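Side-chain contacts in cytosolic IMP-GMP specific 5'-nucleotidase (Legionella pneumophila subsp. pneumophila, PDB 4OHF), which probably hydrolyses the 5'-phosphate of selected nucleoside monophosphates, notably IMP and GMP, with the help of a magnesium ion: residues B[70-75]-B[79-84]; B[286-291]-B[296-301]; B[355-360]-B[374-379]; B[47-52]-B[56-61]. All coordinates share one frame; numbering follows the deposited sequence.

Contact 1 (B[70-75]-B[79-84]); sequences RGLVID and GNILKL
Val73 and Leu84 cross at about a right angle, Val73 CG2 lying 3.6 Å from Leu84 CD2. With chi1 at 175°, Val73 turns CG1 away from its own backbone N and leaves CG2 to meet the leucine. Val73 also pairs with Leu82 across the antiparallel hairpin of strands 73-75 and 80-84, hydrogen-bonded in both directions: Val73 N lies 2.8 Å from Leu82 O and Leu82 N 2.7 Å from Val73 O. Ile74 and Ile81, a non-hydrogen-bonded pair, point to the other face. Leu72 CD1 reaches Ile81 CG2 at 3.7 Å, the two chains crossing obliquely, while Leu72 CD2 rests on the aliphatic part of Lys83. Asp75 and Asn80 form a second hydrogen-bonded pair, Asp75 N 2.8 Å from Asn80 O, and their side chains run alongside one another, flat ends turned 83° apart. Gly79 joins Asn80 opposite Asp75 in a G1 beta bulge, which its positive phi suits. Asp75 OD2 bonds Asn78 N within the turn; Tyr109 OH, bonded to Asp75 OD1, and the carbonyls of Trp406, Arg408 and Arg411, bonded to Lys83 NZ, lie outside. Main-chain bonds and aliphatic groups thus hold the hairpin, while its charged ends tie it to the surrounding fold.

Contact 2 (B[286-291]-B[296-301]); sequences KFTEDL and DEILYI
Thr288 and Ile298 mark the nearest approach of the two backbones, 8.3 Å between their CA atoms, where the last turns of helix 284-290 pass beside the start of strand 298-302. At that spacing the main chains do not bond to each other, and the contact rests on side chains alone. Ile298 points toward the helix, and its CD1 methyl is the atom that does the touching. A chi1 of -65° sends CG1, and with it CD1, out toward Phe287 and Thr288. The methyl comes to 3.6 Å from Thr288 OG1 and, at the edge of the Phe287 ring and near its plane, to 4.1 Å from Phe287 CE1. Leu291 CD1 lies over one face of that ring, and Phe240 and Phe206 also pack on it. The threonine hydroxyl is held by two hydrogen bonds, donating to Ala284 O one turn back in the helix and accepting from Trp318 NE1. Strands 277-281 and 298-302 run parallel in the central sheet, with strands 240-243, 204-208 and 19-22 between them, so helix 284-290 belongs to the connection of a beta-alpha-beta crossover that passes over three strands. This is the architecture of the Rossmann-like HAD core, in which Asp303, just beyond the second strand, joins Asp23 and Asp25 at the magnesium ion.

Contact 3 (B[355-360]-B[374-379]); sequences EQKYVD and DQEIHD
In the antiparallel helical hairpin of helices 338-367 and 374-399, Tyr358 and Ile377 bring the two backbones nearest, their CA atoms 6.2 Å apart. The tyrosine ring presents an edge: Tyr358 CE1 lies 3.7 Å from Ile377 O and Tyr358 CD1 lies 3.9 Å from the same oxygen, which sits in the plane of the ring. Thus the carbonyl meets aromatic C-H groups instead of the pi face. A chi1 of 175°, with CG turned away from the backbone N, swings the ring toward helix 374-399, although the bond from CA to CB does not itself point there. The long projecting hairpin carries this contact about 46 Å from the centre of the chain, and toward its base Tyr358 also packs on Leu380 and Ile384. Away from the ring, on another flank of the helix pair, Lys357 and Glu376 cross at about a right angle. Lys357 CD comes to 3.9 Å from Glu376 OE2, but the charged ends stay apart, with Lys357 NZ 5.2 Å from Glu376 OE2, so any attraction between them is probably modest. Within helix 374-399, Gln375 NE2 donates to Asp379 OD2 over 3.2 Å, 33° out of the carboxylate plane. A second subunit packs against helix 338-367: Arg447 of that subunit makes a salt bridge with Glu355, and its Arg15 touches Tyr358.

Contact 4 (B[47-52]-B[56-61]); sequences RLAESF and EEIKKF
Leu48 and Ala49, near the end of helix 33-51, are the residues that meet segment 56-61, which folds back beside the helix after a short turn. One residue before them, Arg47 points away from this segment and makes a salt bridge with Asp170 of helix 153-170. Leu48 follows with its CB 4.0 Å from Ile58 CD1, its side chain also packing on Leu135 and Leu139 of helix 129-143. Ala49 is the centre of the contact. Its methyl lies against two chains at once, with Ala49 CB 3.5 Å from Ile58 CD1 and 3.9 Å from Lys59 CE. Ile58 reaches it with chi1 at 71°, which puts CG1 between the backbone N and the carbonyl carbon. Lys59 runs extended past the methyl and ends in a salt bridge, Lys59 NZ to Glu56 OE2 at 2.6 Å, met from above the carboxylate plane. Two residues on, Ser51 OG donates to Arg47 O over 2.7 Å, and Ser51 N bonds to the same oxygen, so that Arg47 O accepts two bonds in the last helical turn. Phe52 then turns its ring to Tyr162. The whole is a returning loop packed on the side of the last helical turns, its 3-10 turn 58-60 setting an isoleucine beside a small helical alanine.

How the contacts relate
Along the chain the order is contact 4, contact 1, contact 2, contact 3, each closing before the next opens. Contacts 4 and 1 lie near each other, centres 23 Å apart, and helix 33-51 is the element before strand 73-75; both pack on helix 129-143. Contact 1 belongs to the antiparallel sheet, contact 2 to the mixed sheet that contains the HAD core, on the other side of the chain's centre and 34 Å away between centres. Contact 3 stands far out on the helical hairpin, 63 Å from contact 2 and 62 Å from contact 4 between centres. The four thus sample separate parts of one chain: the magnesium-bearing core, the sheet near bound GMP, the helical region around helix 129-143 and an arm that meets another subunit.

Contact 1 (B[70-75]-B[79-84])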
# COMPACT_ATOMS: atom_id res chain seq x y z
N ARG B 70 -22.50 10.69 -17.78
CA ARG B 70 -22.04 10.48 -16.41
C ARG B 70 -21.49 9.07 -16.20
O ARG B 70 -21.93 8.14 -16.86
CB ARG B 70 -23.18 10.75 -15.42
CG ARG B 70 -22.79 10.59 -13.94
CD ARG B 70 -23.95 10.94 -13.04
NE ARG B 70 -23.59 10.91 -11.63
CZ ARG B 70 -24.41 11.30 -10.65
NH1 ARG B 70 -25.62 11.75 -10.93
NH2 ARG B 70 -24.01 11.23 -9.39
N GLY B 71 -20.52 8.94 -15.30
CA GLY B 71 -19.95 7.64 -14.99
C GLY B 71 -18.67 7.24 -15.71
O GLY B 71 -18.07 6.23 -15.37
N LEU B 72 -18.24 8.03 -16.69
CA LEU B 72 -17.04 7.71 -17.45
C LEU B 72 -15.77 7.78 -16.62
O LEU B 72 -15.72 8.45 -15.59
CB LEU B 72 -16.92 8.63 -18.66
CG LEU B 72 -18.14 8.63 -19.59
CD1 LEU B 72 -17.81 9.40 -20.86
CD2 LEU B 72 -18.56 7.19 -19.91
N VAL B 73 -14.74 7.07 -17.09
CA VAL B 73 -13.45 7.03 -16.41
C VAL B 73 -12.34 7.61 -17.29
O VAL B 73 -12.25 7.32 -18.49
CB VAL B 73 -13.05 5.58 -16.06
CG1 VAL B 73 -11.64 5.57 -15.47
CG2 VAL B 73 -14.05 4.97 -15.09
N ILE B 74 -11.48 8.43 -16.69
CA ILE B 74 -10.38 9.01 -17.45
C ILE B 74 -9.04 8.31 -17.24
O ILE B 74 -8.57 8.14 -16.12
CB ILE B 74 -10.22 10.50 -17.12
CG1 ILE B 74 -11.41 11.28 -17.69
CG2 ILE B 74 -8.90 11.02 -17.70
CD1 ILE B 74 -11.28 12.80 -17.57
N ASP B 75 -8.46 7.86 -18.35
CA ASP B 75 -7.16 7.19 -18.34
C ASP B 75 -6.17 8.30 -18.69
O ASP B 75 -5.87 8.52 -19.86
CB ASP B 75 -7.14 6.08 -19.41
CG ASP B 75 -5.79 5.40 -19.52
OD1 ASP B 75 -5.73 4.34 -20.18
OD2 ASP B 75 -4.79 5.91 -18.96
N GLY B 79 -4.42 9.49 -22.26
CA GLY B 79 -5.38 10.46 -22.77
C GLY B 79 -6.63 9.82 -23.35
O GLY B 79 -7.11 10.23 -24.41
N ASN B 80 -7.17 8.83 -22.65
CA ASN B 80 -8.38 8.13 -23.10
C ASN B 80 -9.54 8.24 -22.11
O ASN B 80 -9.33 8.52 -20.92
CB ASN B 80 -8.08 6.65 -23.36
CG ASN B 80 -7.03 6.44 -24.43
OD1 ASN B 80 -7.05 7.08 -25.48
ND2 ASN B 80 -6.12 5.50 -24.18
N ILE B 81 -10.75 8.00 -22.59
CA ILE B 81 -11.93 8.05 -21.76
C ILE B 81 -12.64 6.72 -21.90
O ILE B 81 -12.90 6.27 -23.01
CB ILE B 81 -12.86 9.20 -22.17
CG1 ILE B 81 -12.11 10.54 -22.06
CG2 ILE B 81 -14.10 9.21 -21.28
CD1 ILE B 81 -12.96 11.75 -22.45
N LEU B 82 -12.95 6.09 -20.77
CA LEU B 82 -13.57 4.77 -20.78
C LEU B 82 -14.96 4.59 -20.16
O LEU B 82 -15.31 5.27 -19.20
CB LEU B 82 -12.62 3.79 -20.09
CG LEU B 82 -11.12 3.97 -20.38
CD1 LEU B 82 -10.34 2.98 -19.56
CD2 LEU B 82 -10.82 3.78 -21.87
N LYS B 83 -15.71 3.65 -20.73
CA LYS B 83 -17.04 3.26 -20.27
C LYS B 83 -16.79 1.86 -19.68
O LYS B 83 -16.54 0.90 -20.43
CB LYS B 83 -18.00 3.13 -21.46
CG LYS B 83 -19.46 3.58 -21.24
CD LYS B 83 -20.19 2.82 -20.15
CE LYS B 83 -21.65 3.26 -20.06
NZ LYS B 83 -22.42 2.93 -21.29
N LEU B 84 -16.83 1.72 -18.37
CA LEU B 84 -16.57 0.44 -17.73
C LEU B 84 -17.79 -0.31 -17.22
O LEU B 84 -18.84 0.28 -16.97
CB LEU B 84 -15.59 0.63 -16.57
CG LEU B 84 -14.09 0.66 -16.82
CD1 LEU B 84 -13.75 1.25 -18.18
CD2 LEU B 84 -13.45 1.46 -15.71

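Contact 2 (B[286-291]-B[296-301])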
# COMPACT_ATOMS: atom_id res chain seq x y z
N LYS B 286 -18.45 13.22 15.98
CA LYS B 286 -18.91 14.12 17.03
C LYS B 286 -20.39 14.48 16.91
O LYS B 286 -21.09 14.56 17.92
CB LYS B 286 -18.07 15.39 17.06
CG LYS B 286 -18.55 16.41 18.07
CD LYS B 286 -17.42 17.36 18.45
CE LYS B 286 -17.96 18.63 19.10
NZ LYS B 286 -18.68 18.37 20.39
N PHE B 287 -20.85 14.68 15.68
CA PHE B 287 -22.24 15.05 15.43
C PHE B 287 -23.19 13.98 15.94
O PHE B 287 -24.17 14.27 16.62
CB PHE B 287 -22.46 15.25 13.92
CG PHE B 287 -23.87 15.62 13.54
CD1 PHE B 287 -24.83 14.63 13.33
CD2 PHE B 287 -24.23 16.96 13.38
CE1 PHE B 287 -26.14 14.97 12.97
CE2 PHE B 287 -25.54 17.31 13.03
CZ PHE B 287 -26.49 16.32 12.82
N THR B 288 -22.88 12.74 15.61
CA THR B 288 -23.69 11.61 16.02
C THR B 288 -23.68 11.41 17.54
O THR B 288 -24.71 11.08 18.15
CB THR B 288 -23.20 10.33 15.31
OG1 THR B 288 -23.24 10.53 13.89
CG2 THR B 288 -24.08 9.13 15.69
N GLU B 289 -22.52 11.63 18.15
CA GLU B 289 -22.41 11.47 19.59
C GLU B 289 -23.21 12.55 20.31
O GLU B 289 -24.06 12.25 21.14
CB GLU B 289 -20.93 11.54 20.02
CG GLU B 289 -20.29 10.18 20.25
CD GLU B 289 -18.78 10.18 20.03
OE1 GLU B 289 -18.13 11.17 20.44
OE2 GLU B 289 -18.26 9.20 19.45
N ASP B 290 -22.96 13.81 19.96
CA ASP B 290 -23.65 14.93 20.58
C ASP B 290 -25.17 14.91 20.40
O ASP B 290 -25.88 15.57 21.16
CB ASP B 290 -23.09 16.26 20.07
CG ASP B 290 -21.61 16.40 20.35
OD1 ASP B 290 -21.12 15.75 21.30
OD2 ASP B 290 -20.94 17.17 19.64
N LEU B 291 -25.68 14.18 19.42
CA LEU B 291 -27.13 14.10 19.24
C LEU B 291 -27.65 12.87 19.96
O LEU B 291 -28.85 12.59 19.96
CB LEU B 291 -27.49 14.04 17.76
CG LEU B 291 -27.81 15.39 17.13
CD1 LEU B 291 -26.79 15.75 16.08
CD2 LEU B 291 -29.20 15.35 16.54
N ASP B 296 -26.86 4.63 12.42
CA ASP B 296 -27.83 4.05 11.49
C ASP B 296 -29.21 4.68 11.62
O ASP B 296 -30.16 4.28 10.94
CB ASP B 296 -27.90 2.53 11.70
CG ASP B 296 -28.45 2.14 13.07
OD1 ASP B 296 -28.16 2.86 14.04
OD2 ASP B 296 -29.15 1.12 13.17
N GLU B 297 -29.33 5.67 12.49
CA GLU B 297 -30.59 6.37 12.68
C GLU B 297 -30.56 7.69 11.89
O GLU B 297 -31.51 8.47 11.88
CB GLU B 297 -30.83 6.65 14.16
CG GLU B 297 -31.18 5.41 14.97
CD GLU B 297 -31.40 5.72 16.44
OE1 GLU B 297 -30.43 6.10 17.13
OE2 GLU B 297 -32.56 5.60 16.89
N ILE B 298 -29.43 7.92 11.22
CA ILE B 298 -29.21 9.10 10.40
C ILE B 298 -29.13 8.72 8.91
O ILE B 298 -28.43 7.77 8.55
CB ILE B 298 -27.88 9.83 10.76
CG1 ILE B 298 -27.95 10.38 12.18
CG2 ILE B 298 -27.61 10.95 9.78
CD1 ILE B 298 -26.64 10.89 12.68
N LEU B 299 -29.85 9.45 8.08
CA LEU B 299 -29.81 9.22 6.64
C LEU B 299 -29.24 10.48 5.98
O LEU B 299 -29.78 11.58 6.14
CB LEU B 299 -31.20 8.94 6.07
CG LEU B 299 -31.22 8.93 4.54
CD1 LEU B 299 -30.24 7.89 4.00
CD2 LEU B 299 -32.62 8.66 4.06
N TYR B 300 -28.15 10.31 5.25
CA TYR B 300 -27.54 11.41 4.53
C TYR B 300 -27.85 11.21 3.04
O TYR B 300 -27.69 10.11 2.51
CB TYR B 300 -26.03 11.45 4.75
CG TYR B 300 -25.30 12.31 3.74
CD1 TYR B 300 -24.55 11.73 2.71
CD2 TYR B 300 -25.41 13.69 3.77
CE1 TYR B 300 -23.92 12.52 1.74
CE2 TYR B 300 -24.80 14.49 2.81
CZ TYR B 300 -24.06 13.90 1.79
OH TYR B 300 -23.47 14.70 0.83
N ILE B 301 -28.31 12.27 2.38
CA ILE B 301 -28.62 12.19 0.97
C ILE B 301 -27.76 13.15 0.17
O ILE B 301 -27.77 14.36 0.43
CB ILE B 301 -30.09 12.54 0.69
CG1 ILE B 301 -31.00 11.68 1.58
CG2 ILE B 301 -30.41 12.30 -0.79
CD1 ILE B 301 -32.46 12.01 1.48

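Contact 3 (B[355-360]-B[374-379])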
# COMPACT_ATOMS: atom_id res chain seq x y z
N GLU B 355 -30.53 -21.65 -32.13
CA GLU B 355 -29.18 -22.06 -31.79
C GLU B 355 -29.11 -23.39 -31.04
O GLU B 355 -28.22 -24.20 -31.30
CB GLU B 355 -28.50 -20.96 -30.98
CG GLU B 355 -26.99 -21.10 -30.92
CD GLU B 355 -26.28 -19.81 -31.27
OE1 GLU B 355 -26.53 -19.27 -32.38
OE2 GLU B 355 -25.47 -19.33 -30.44
N GLN B 356 -30.04 -23.63 -30.12
CA GLN B 356 -30.05 -24.87 -29.34
C GLN B 356 -30.31 -26.04 -30.27
O GLN B 356 -29.57 -27.02 -30.27
CB GLN B 356 -31.14 -24.81 -28.26
CG GLN B 356 -30.88 -25.68 -27.03
CD GLN B 356 -29.68 -25.19 -26.20
OE1 GLN B 356 -28.52 -25.47 -26.52
NE2 GLN B 356 -29.97 -24.43 -25.13
N LYS B 357 -31.38 -25.93 -31.05
CA LYS B 357 -31.75 -26.97 -32.00
C LYS B 357 -30.55 -27.31 -32.89
O LYS B 357 -30.25 -28.49 -33.13
CB LYS B 357 -32.93 -26.49 -32.85
CG LYS B 357 -33.49 -27.52 -33.82
CD LYS B 357 -34.51 -26.89 -34.78
CE LYS B 357 -35.73 -26.31 -34.05
NZ LYS B 357 -36.63 -27.35 -33.48
N TYR B 358 -29.88 -26.26 -33.35
CA TYR B 358 -28.70 -26.36 -34.21
C TYR B 358 -27.54 -27.07 -33.51
O TYR B 358 -26.91 -27.96 -34.08
CB TYR B 358 -28.26 -24.97 -34.66
CG TYR B 358 -26.98 -24.95 -35.47
CD1 TYR B 358 -27.00 -25.18 -36.84
CD2 TYR B 358 -25.75 -24.73 -34.86
CE1 TYR B 358 -25.82 -25.20 -37.58
CE2 TYR B 358 -24.57 -24.75 -35.58
CZ TYR B 358 -24.60 -24.99 -36.94
OH TYR B 358 -23.42 -25.01 -37.65
N VAL B 359 -27.25 -26.67 -32.28
CA VAL B 359 -26.17 -27.30 -31.51
C VAL B 359 -26.40 -28.81 -31.42
O VAL B 359 -25.53 -29.62 -31.74
CB VAL B 359 -26.09 -26.70 -30.07
CG1 VAL B 359 -25.19 -27.55 -29.18
CG2 VAL B 359 -25.56 -25.28 -30.14
N ASP B 360 -27.59 -29.18 -30.97
CA ASP B 360 -27.96 -30.57 -30.80
C ASP B 360 -28.00 -31.36 -32.10
O ASP B 360 -27.57 -32.52 -32.14
CB ASP B 360 -29.30 -30.64 -30.04
CG ASP B 360 -29.19 -30.05 -28.62
OD1 ASP B 360 -30.23 -29.66 -28.02
OD2 ASP B 360 -28.04 -29.96 -28.10
N ASP B 374 -27.92 -33.24 -42.15
CA ASP B 374 -27.18 -32.28 -42.95
C ASP B 374 -28.06 -31.26 -43.66
O ASP B 374 -27.66 -30.10 -43.81
CB ASP B 374 -26.26 -33.01 -43.94
CG ASP B 374 -24.96 -33.51 -43.28
OD1 ASP B 374 -24.10 -34.05 -44.01
OD2 ASP B 374 -24.79 -33.35 -42.05
N GLN B 375 -29.25 -31.65 -44.09
CA GLN B 375 -30.11 -30.70 -44.78
C GLN B 375 -30.62 -29.65 -43.80
O GLN B 375 -30.43 -28.44 -44.00
CB GLN B 375 -31.29 -31.40 -45.44
CG GLN B 375 -32.14 -30.46 -46.27
CD GLN B 375 -31.28 -29.53 -47.13
OE1 GLN B 375 -30.48 -29.99 -47.95
NE2 GLN B 375 -31.44 -28.23 -46.94
N GLU B 376 -31.27 -30.10 -42.73
CA GLU B 376 -31.80 -29.20 -41.72
C GLU B 376 -30.71 -28.26 -41.16
O GLU B 376 -30.89 -27.05 -41.10
CB GLU B 376 -32.45 -30.00 -40.59
CG GLU B 376 -33.62 -29.31 -39.94
CD GLU B 376 -34.20 -30.08 -38.77
OE1 GLU B 376 -34.38 -31.31 -38.90
OE2 GLU B 376 -34.49 -29.46 -37.72
N ILE B 377 -29.57 -28.83 -40.77
CA ILE B 377 -28.48 -28.02 -40.23
C ILE B 377 -28.12 -26.83 -41.12
O ILE B 377 -27.88 -25.72 -40.62
CB ILE B 377 -27.22 -28.87 -39.94
CG1 ILE B 377 -26.65 -29.45 -41.24
CG2 ILE B 377 -27.55 -30.00 -38.98
CD1 ILE B 377 -25.63 -28.55 -41.97
N HIS B 378 -28.07 -27.04 -42.43
CA HIS B 378 -27.73 -25.97 -43.37
C HIS B 378 -28.79 -24.86 -43.36
O HIS B 378 -28.46 -23.68 -43.49
CB HIS B 378 -27.58 -26.52 -44.80
CG HIS B 378 -27.34 -25.46 -45.83
ND1 HIS B 378 -28.34 -24.98 -46.65
CD2 HIS B 378 -26.22 -24.77 -46.15
CE1 HIS B 378 -27.84 -24.04 -47.44
NE2 HIS B 378 -26.56 -23.89 -47.15
N ASP B 379 -30.06 -25.23 -43.20
CA ASP B 379 -31.14 -24.25 -43.16
C ASP B 379 -31.07 -23.47 -41.86
O ASP B 379 -31.15 -22.24 -41.87
CB ASP B 379 -32.50 -24.94 -43.31
CG ASP B 379 -32.63 -25.68 -44.62
OD1 ASP B 379 -32.14 -25.15 -45.66
OD2 ASP B 379 -33.21 -26.79 -44.63

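Contact 4 (B[47-52]-B[56-61])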
# COMPACT_ATOMS: atom_id res chain seq x y z
N ARG B 47 -9.49 29.45 -17.08
CA ARG B 47 -8.39 29.36 -16.12
C ARG B 47 -7.17 28.63 -16.68
O ARG B 47 -6.06 28.80 -16.18
CB ARG B 47 -8.87 28.67 -14.84
CG ARG B 47 -7.80 28.54 -13.76
CD ARG B 47 -7.26 29.90 -13.38
NE ARG B 47 -8.30 30.76 -12.84
CZ ARG B 47 -8.66 30.78 -11.56
NH1 ARG B 47 -8.04 29.99 -10.68
NH2 ARG B 47 -9.64 31.58 -11.16
N LEU B 48 -7.38 27.81 -17.71
CA LEU B 48 -6.29 27.08 -18.33
C LEU B 48 -5.46 27.97 -19.25
O LEU B 48 -4.23 27.99 -19.17
CB LEU B 48 -6.82 25.89 -19.14
CG LEU B 48 -7.19 24.65 -18.34
CD1 LEU B 48 -7.80 23.61 -19.26
CD2 LEU B 48 -5.94 24.10 -17.66
N ALA B 49 -6.14 28.69 -20.12
CA ALA B 49 -5.48 29.58 -21.06
C ALA B 49 -4.83 30.77 -20.37
O ALA B 49 -4.01 31.47 -20.97
CB ALA B 49 -6.49 30.08 -22.09
N GLU B 50 -5.18 30.99 -19.11
CA GLU B 50 -4.63 32.11 -18.37
C GLU B 50 -3.54 31.77 -17.37
O GLU B 50 -2.40 32.20 -17.52
CB GLU B 50 -5.76 32.88 -17.67
CG GLU B 50 -6.81 33.38 -18.66
CD GLU B 50 -7.84 34.30 -18.03
OE1 GLU B 50 -8.77 34.73 -18.75
OE2 GLU B 50 -7.73 34.58 -16.81
N SER B 51 -3.87 30.98 -16.35
CA SER B 51 -2.87 30.63 -15.34
C SER B 51 -1.97 29.46 -15.74
O SER B 51 -1.00 29.16 -15.05
CB SER B 51 -3.56 30.33 -14.00
OG SER B 51 -4.39 29.20 -14.09
N PHE B 52 -2.29 28.80 -16.85
CA PHE B 52 -1.47 27.68 -17.29
C PHE B 52 -0.83 27.88 -18.65
O PHE B 52 -0.04 27.05 -19.09
CB PHE B 52 -2.29 26.39 -17.27
CG PHE B 52 -2.25 25.69 -15.95
CD1 PHE B 52 -1.16 24.90 -15.61
CD2 PHE B 52 -3.26 25.89 -15.02
CE1 PHE B 52 -1.07 24.31 -14.35
CE2 PHE B 52 -3.19 25.30 -13.75
CZ PHE B 52 -2.09 24.51 -13.42
N GLU B 56 -3.67 29.29 -27.49
CA GLU B 56 -4.75 30.27 -27.62
C GLU B 56 -5.93 29.62 -28.34
O GLU B 56 -7.04 30.15 -28.34
CB GLU B 56 -4.26 31.48 -28.42
CG GLU B 56 -3.36 32.43 -27.64
CD GLU B 56 -4.14 33.53 -26.93
OE1 GLU B 56 -3.55 34.22 -26.07
OE2 GLU B 56 -5.34 33.70 -27.24
N GLU B 57 -5.67 28.46 -28.93
CA GLU B 57 -6.70 27.74 -29.66
C GLU B 57 -7.82 27.18 -28.78
O GLU B 57 -8.97 27.08 -29.22
CB GLU B 57 -6.03 26.62 -30.46
CG GLU B 57 -6.89 26.03 -31.57
CD GLU B 57 -7.32 27.07 -32.59
OE1 GLU B 57 -8.04 28.02 -32.21
OE2 GLU B 57 -6.95 26.94 -33.78
N ILE B 58 -7.50 26.81 -27.54
CA ILE B 58 -8.51 26.25 -26.64
C ILE B 58 -9.70 27.16 -26.38
O ILE B 58 -10.83 26.69 -26.19
CB ILE B 58 -7.91 25.86 -25.27
CG1 ILE B 58 -7.55 27.10 -24.47
CG2 ILE B 58 -6.68 25.00 -25.47
CD1 ILE B 58 -7.14 26.80 -23.05
N LYS B 59 -9.47 28.47 -26.37
CA LYS B 59 -10.55 29.41 -26.12
C LYS B 59 -11.66 29.21 -27.15
O LYS B 59 -12.81 29.58 -26.93
CB LYS B 59 -10.04 30.85 -26.22
CG LYS B 59 -8.87 31.17 -25.29
CD LYS B 59 -8.34 32.58 -25.54
CE LYS B 59 -7.11 32.88 -24.70
NZ LYS B 59 -6.54 34.22 -25.00
N LYS B 60 -11.31 28.61 -28.28
CA LYS B 60 -12.26 28.37 -29.37
C LYS B 60 -13.13 27.12 -29.13
O LYS B 60 -14.18 26.97 -29.75
CB LYS B 60 -11.49 28.23 -30.68
CG LYS B 60 -12.10 28.98 -31.86
CD LYS B 60 -11.15 28.97 -33.07
CE LYS B 60 -11.73 29.75 -34.24
NZ LYS B 60 -13.02 29.17 -34.70
N PHE B 61 -12.68 26.24 -28.24
CA PHE B 61 -13.40 25.01 -27.93
C PHE B 61 -14.88 25.23 -27.65
O PHE B 61 -15.26 26.10 -26.87
CB PHE B 61 -12.76 24.32 -26.72
CG PHE B 61 -11.47 23.60 -27.04
CD1 PHE B 61 -10.75 22.98 -26.02
CD2 PHE B 61 -10.99 23.54 -28.34
CE1 PHE B 61 -9.56 22.30 -26.30
CE2 PHE B 61 -9.81 22.87 -28.63
CZ PHE B 61 -9.09 22.25 -27.60